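Local atomic coordinates of hypothetical protein TT1662 (Thermus thermophilus, PDB entry 1UFO), a protein that probably acts as a hydrolase of the alpha/beta hydrolase fold, though its natural substrate is not established. Residues L123-A134 / A169-L178. Numbering follows the deposited sequence.
Sequences LAEGFRPRGVLA and AYGGVPLLHL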
loop_
_atom_site.group_PDB
_atom_site.type_symbol
_atom_site.label_atom_id
_atom_site.label_comp_id
_atom_site.label_asym_id
_atom_site.label_seq_id
_atom_site.Cartn_x
_atom_site.Cartn_y
_atom_site.Cartn_z
ATOM N N LEU A 123 -21.000 1.239 -4.012
ATOM C CA LEU A 123 -20.909 1.883 -2.699
ATOM C C LEU A 123 -21.831 3.110 -2.637
ATOM O O LEU A 123 -22.455 3.357 -1.590
ATOM C CB LEU A 123 -19.440 2.314 -2.369
ATOM C CG LEU A 123 -18.477 1.158 -2.213
ATOM C CD1 LEU A 123 -17.087 1.698 -2.107
ATOM C CD2 LEU A 123 -18.788 0.351 -0.957
ATOM N N ALA A 124 -21.930 3.856 -3.726
ATOM C CA ALA A 124 -22.767 5.102 -3.703
ATOM C C ALA A 124 -24.235 4.736 -3.561
ATOM O O ALA A 124 -25.023 5.570 -3.073
ATOM C CB ALA A 124 -22.534 5.948 -4.975
ATOM N N GLU A 125 -24.611 3.502 -3.908
ATOM C CA GLU A 125 -26.023 3.130 -3.794
ATOM C C GLU A 125 -26.275 2.300 -2.546
ATOM O O GLU A 125 -27.316 1.641 -2.412
ATOM C CB GLU A 125 -26.529 2.455 -5.094
ATOM C CG GLU A 125 -26.165 1.031 -5.280
ATOM C CD GLU A 125 -26.967 0.349 -6.409
ATOM O OE1 GLU A 125 -27.093 -0.904 -6.317
ATOM O OE2 GLU A 125 -27.456 1.062 -7.349
ATOM N N GLY A 126 -25.294 2.310 -1.642
ATOM C CA GLY A 126 -25.457 1.661 -0.343
ATOM C C GLY A 126 -25.148 0.195 -0.225
ATOM O O GLY A 126 -25.538 -0.448 0.764
ATOM N N PHE A 127 -24.425 -0.355 -1.199
ATOM C CA PHE A 127 -24.013 -1.772 -1.050
ATOM C C PHE A 127 -22.854 -1.739 -0.012
ATOM O O PHE A 127 -21.967 -0.890 -0.113
ATOM C CB PHE A 127 -23.548 -2.338 -2.404
ATOM C CG PHE A 127 -23.108 -3.745 -2.300
ATOM C CD1 PHE A 127 -24.028 -4.728 -1.892
ATOM C CD2 PHE A 127 -21.825 -4.084 -2.531
ATOM C CE1 PHE A 127 -23.636 -6.056 -1.710
ATOM C CE2 PHE A 127 -21.427 -5.447 -2.353
ATOM C CZ PHE A 127 -22.362 -6.400 -1.936
ATOM N N ARG A 128 -22.870 -2.660 0.976
ATOM C CA ARG A 128 -21.925 -2.607 2.068
ATOM C C ARG A 128 -21.077 -3.870 2.259
ATOM O O ARG A 128 -21.343 -4.680 3.189
ATOM C CB ARG A 128 -22.681 -2.281 3.359
ATOM C CG ARG A 128 -23.382 -0.925 3.348
ATOM C CD ARG A 128 -22.407 0.256 3.539
ATOM N NE ARG A 128 -23.026 1.567 3.356
ATOM C CZ ARG A 128 -23.775 2.226 4.238
ATOM N NH1 ARG A 128 -24.297 3.408 3.881
ATOM N NH2 ARG A 128 -23.969 1.745 5.485
ATOM N N PRO A 129 -20.078 -4.088 1.388
ATOM C CA PRO A 129 -19.190 -5.250 1.503
ATOM C C PRO A 129 -18.226 -4.936 2.675
ATOM O O PRO A 129 -18.226 -3.830 3.239
ATOM C CB PRO A 129 -18.466 -5.306 0.176
ATOM C CG PRO A 129 -18.341 -3.791 -0.207
ATOM C CD PRO A 129 -19.648 -3.155 0.314
ATOM N N ARG A 130 -17.386 -5.902 3.021
ATOM C CA ARG A 130 -16.449 -5.722 4.101
ATOM C C ARG A 130 -15.261 -4.848 3.691
ATOM O O ARG A 130 -14.539 -4.378 4.565
ATOM C CB ARG A 130 -15.955 -7.094 4.590
ATOM C CG ARG A 130 -17.072 -7.748 5.419
ATOM C CD ARG A 130 -17.079 -7.109 6.884
ATOM N NE ARG A 130 -15.820 -7.441 7.551
ATOM C CZ ARG A 130 -15.608 -8.565 8.245
ATOM N NH1 ARG A 130 -14.404 -8.773 8.803
ATOM N NH2 ARG A 130 -16.603 -9.461 8.413
ATOM N N GLY A 131 -15.006 -4.713 2.377
ATOM C CA GLY A 131 -13.875 -3.881 1.954
ATOM C C GLY A 131 -13.854 -3.925 0.449
ATOM O O GLY A 131 -14.462 -4.813 -0.172
ATOM N N VAL A 132 -13.191 -2.938 -0.155
ATOM C CA VAL A 132 -13.168 -2.861 -1.627
ATOM C C VAL A 132 -11.770 -2.517 -2.101
ATOM O O VAL A 132 -11.121 -1.642 -1.479
ATOM C CB VAL A 132 -14.080 -1.667 -2.074
ATOM C CG1 VAL A 132 -13.971 -1.459 -3.606
ATOM C CG2 VAL A 132 -15.581 -1.995 -1.740
ATOM N N LEU A 133 -11.311 -3.225 -3.162
ATOM C CA LEU A 133 -10.035 -2.881 -3.820
ATOM C C LEU A 133 -10.416 -2.253 -5.161
ATOM O O LEU A 133 -11.139 -2.826 -5.962
ATOM C CB LEU A 133 -9.177 -4.138 -4.118
ATOM C CG LEU A 133 -8.898 -4.994 -2.871
ATOM C CD1 LEU A 133 -8.039 -6.194 -3.342
ATOM C CD2 LEU A 133 -8.044 -4.207 -1.848
ATOM N N ALA A 134 -9.929 -1.025 -5.410
ATOM C CA ALA A 134 -10.194 -0.336 -6.664
ATOM C C ALA A 134 -8.831 -0.204 -7.348
ATOM O O ALA A 134 -7.993 0.642 -7.003
ATOM C CB ALA A 134 -10.807 1.085 -6.350
ATOM N N ALA A 169 -22.888 8.115 1.419
ATOM C CA ALA A 169 -23.639 6.864 1.249
ATOM C C ALA A 169 -22.698 5.631 1.347
ATOM O O ALA A 169 -23.176 4.503 1.428
ATOM C CB ALA A 169 -24.356 6.853 -0.153
ATOM N N TYR A 170 -21.380 5.891 1.356
ATOM C CA TYR A 170 -20.366 4.782 1.396
ATOM C C TYR A 170 -20.244 4.083 2.732
ATOM O O TYR A 170 -19.623 3.008 2.813
ATOM C CB TYR A 170 -18.975 5.313 1.014
ATOM C CG TYR A 170 -18.740 5.566 -0.492
ATOM C CD1 TYR A 170 -17.538 5.128 -1.100
ATOM C CD2 TYR A 170 -19.652 6.269 -1.304
ATOM C CE1 TYR A 170 -17.259 5.358 -2.464
ATOM C CE2 TYR A 170 -19.370 6.517 -2.674
ATOM C CZ TYR A 170 -18.188 6.070 -3.228
ATOM O OH TYR A 170 -17.922 6.360 -4.504
ATOM N N GLY A 171 -20.822 4.682 3.794
ATOM C CA GLY A 171 -20.794 4.037 5.088
ATOM C C GLY A 171 -19.428 3.678 5.669
ATOM O O GLY A 171 -19.314 2.728 6.465
ATOM N N GLY A 172 -18.425 4.414 5.223
ATOM C CA GLY A 172 -17.077 4.199 5.713
ATOM C C GLY A 172 -16.532 2.826 5.332
ATOM O O GLY A 172 -15.595 2.375 5.967
ATOM N N VAL A 173 -17.072 2.193 4.291
ATOM C CA VAL A 173 -16.565 0.868 3.898
ATOM C C VAL A 173 -15.053 0.985 3.529
ATOM O O VAL A 173 -14.658 1.843 2.733
ATOM C CB VAL A 173 -17.294 0.372 2.646
ATOM C CG1 VAL A 173 -16.564 -0.846 2.038
ATOM C CG2 VAL A 173 -18.773 0.043 3.048
ATOM N N PRO A 174 -14.200 0.110 4.079
ATOM C CA PRO A 174 -12.770 0.170 3.754
ATOM C C PRO A 174 -12.547 0.155 2.241
ATOM O O PRO A 174 -13.097 -0.666 1.529
ATOM C CB PRO A 174 -12.161 -1.081 4.374
ATOM C CG PRO A 174 -13.121 -1.290 5.699
ATOM C CD PRO A 174 -14.520 -0.939 5.093
ATOM N N LEU A 175 -11.726 1.080 1.788
ATOM C CA LEU A 175 -11.520 1.240 0.364
ATOM C C LEU A 175 -10.082 1.568 0.075
ATOM O O LEU A 175 -9.533 2.535 0.593
ATOM C CB LEU A 175 -12.423 2.398 -0.177
ATOM C CG LEU A 175 -12.170 2.921 -1.612
ATOM C CD1 LEU A 175 -12.440 1.781 -2.523
ATOM C CD2 LEU A 175 -13.087 4.041 -1.923
ATOM N N LEU A 176 -9.474 0.741 -0.777
ATOM C CA LEU A 176 -8.063 0.986 -1.156
ATOM C C LEU A 176 -7.969 1.199 -2.648
ATOM O O LEU A 176 -8.446 0.349 -3.392
ATOM C CB LEU A 176 -7.148 -0.232 -0.789
ATOM C CG LEU A 176 -5.778 -0.211 -1.403
ATOM C CD1 LEU A 176 -5.062 1.051 -0.802
ATOM C CD2 LEU A 176 -5.036 -1.488 -1.014
ATOM N N HIS A 177 -7.416 2.335 -3.075
ATOM C CA HIS A 177 -7.204 2.579 -4.512
ATOM C C HIS A 177 -5.734 2.207 -4.773
ATOM O O HIS A 177 -4.831 2.622 -4.043
ATOM C CB HIS A 177 -7.447 4.046 -4.895
ATOM C CG HIS A 177 -8.755 4.294 -5.544
ATOM N ND1 HIS A 177 -8.941 4.145 -6.912
ATOM C CD2 HIS A 177 -9.987 4.622 -5.038
ATOM C CE1 HIS A 177 -10.221 4.385 -7.205
ATOM N NE2 HIS A 177 -10.866 4.661 -6.079
ATOM N N LEU A 178 -5.500 1.369 -5.797
ATOM C CA LEU A 178 -4.136 0.951 -6.137
ATOM C C LEU A 178 -3.917 1.493 -7.555
ATOM O O LEU A 178 -4.766 1.296 -8.446
ATOM C CB LEU A 178 -4.003 -0.601 -6.154
ATOM C CG LEU A 178 -4.394 -1.160 -4.778
ATOM C CD1 LEU A 178 -5.856 -1.713 -4.765
ATOM C CD2 LEU A 178 -3.402 -2.338 -4.458
#
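With CG anti to its own carbonyl carbon (chi1 -65°), L123 at the end of helix 114-124 directs one methyl, CD1, past the rim of the Y170 ring, 3.6 Å from Y170 CD1, and the other, CD2, to V173. L123 CB, placed by the backbone, lies over the middle of that ring, 3.7 Å from the centroid, a CH-pi contact. The CB of Y170 points away from 123-134, but its first torsion (chi1 -77°) brings the ring back against L123 and A124. A forked leucine suits this place because it serves two partners at once. Y170 is aromatic at one end and polar at the other: its OH reaches H120 in a hydrogen bond. Were the ring replaced by an alanine here, L123 and A124 would be likely to face a gap, and H120 ND1 would lose its hydroxyl partner.

R128, bent at chi2, swings its guanidinium flat over G171 CA and gives NH1 to A169 O at 2.9 Å, a fairly straight bond (161°) made from above the carbonyl plane. Glycine suits G171 and G172, the two positive-phi positions of the type I' turn from Y170 to V173; a CB on G171 would also run into the guanidinium as it lies here. From that turn V173 sets CG1 against P129 and L123, and CG2 against R128 CD.

Beyond the turn the strands pair in parallel. V132 N donates to P174 O, L176 N to V132 O and A134 N to L176 O (2.9 Å, nearly linear), and L178 N to A134 O. A134, small enough to lie close, puts CB 3.5 Å from the centroid of the H177 ring, over one face. H177 NE2 is hydrogen-bonded to H120 NE2, so H120 links both ends of the contact. L133 and L176 lie on the opposite side of the sheet from V132, A134, L175 and H177, packed against F230 of helix 221-236. This is a pair of adjacent parallel strands, 132-135 and 175-180, joined through helix 153-160 as a beta-alpha-beta unit in the central sheet of an alpha/beta hydrolase.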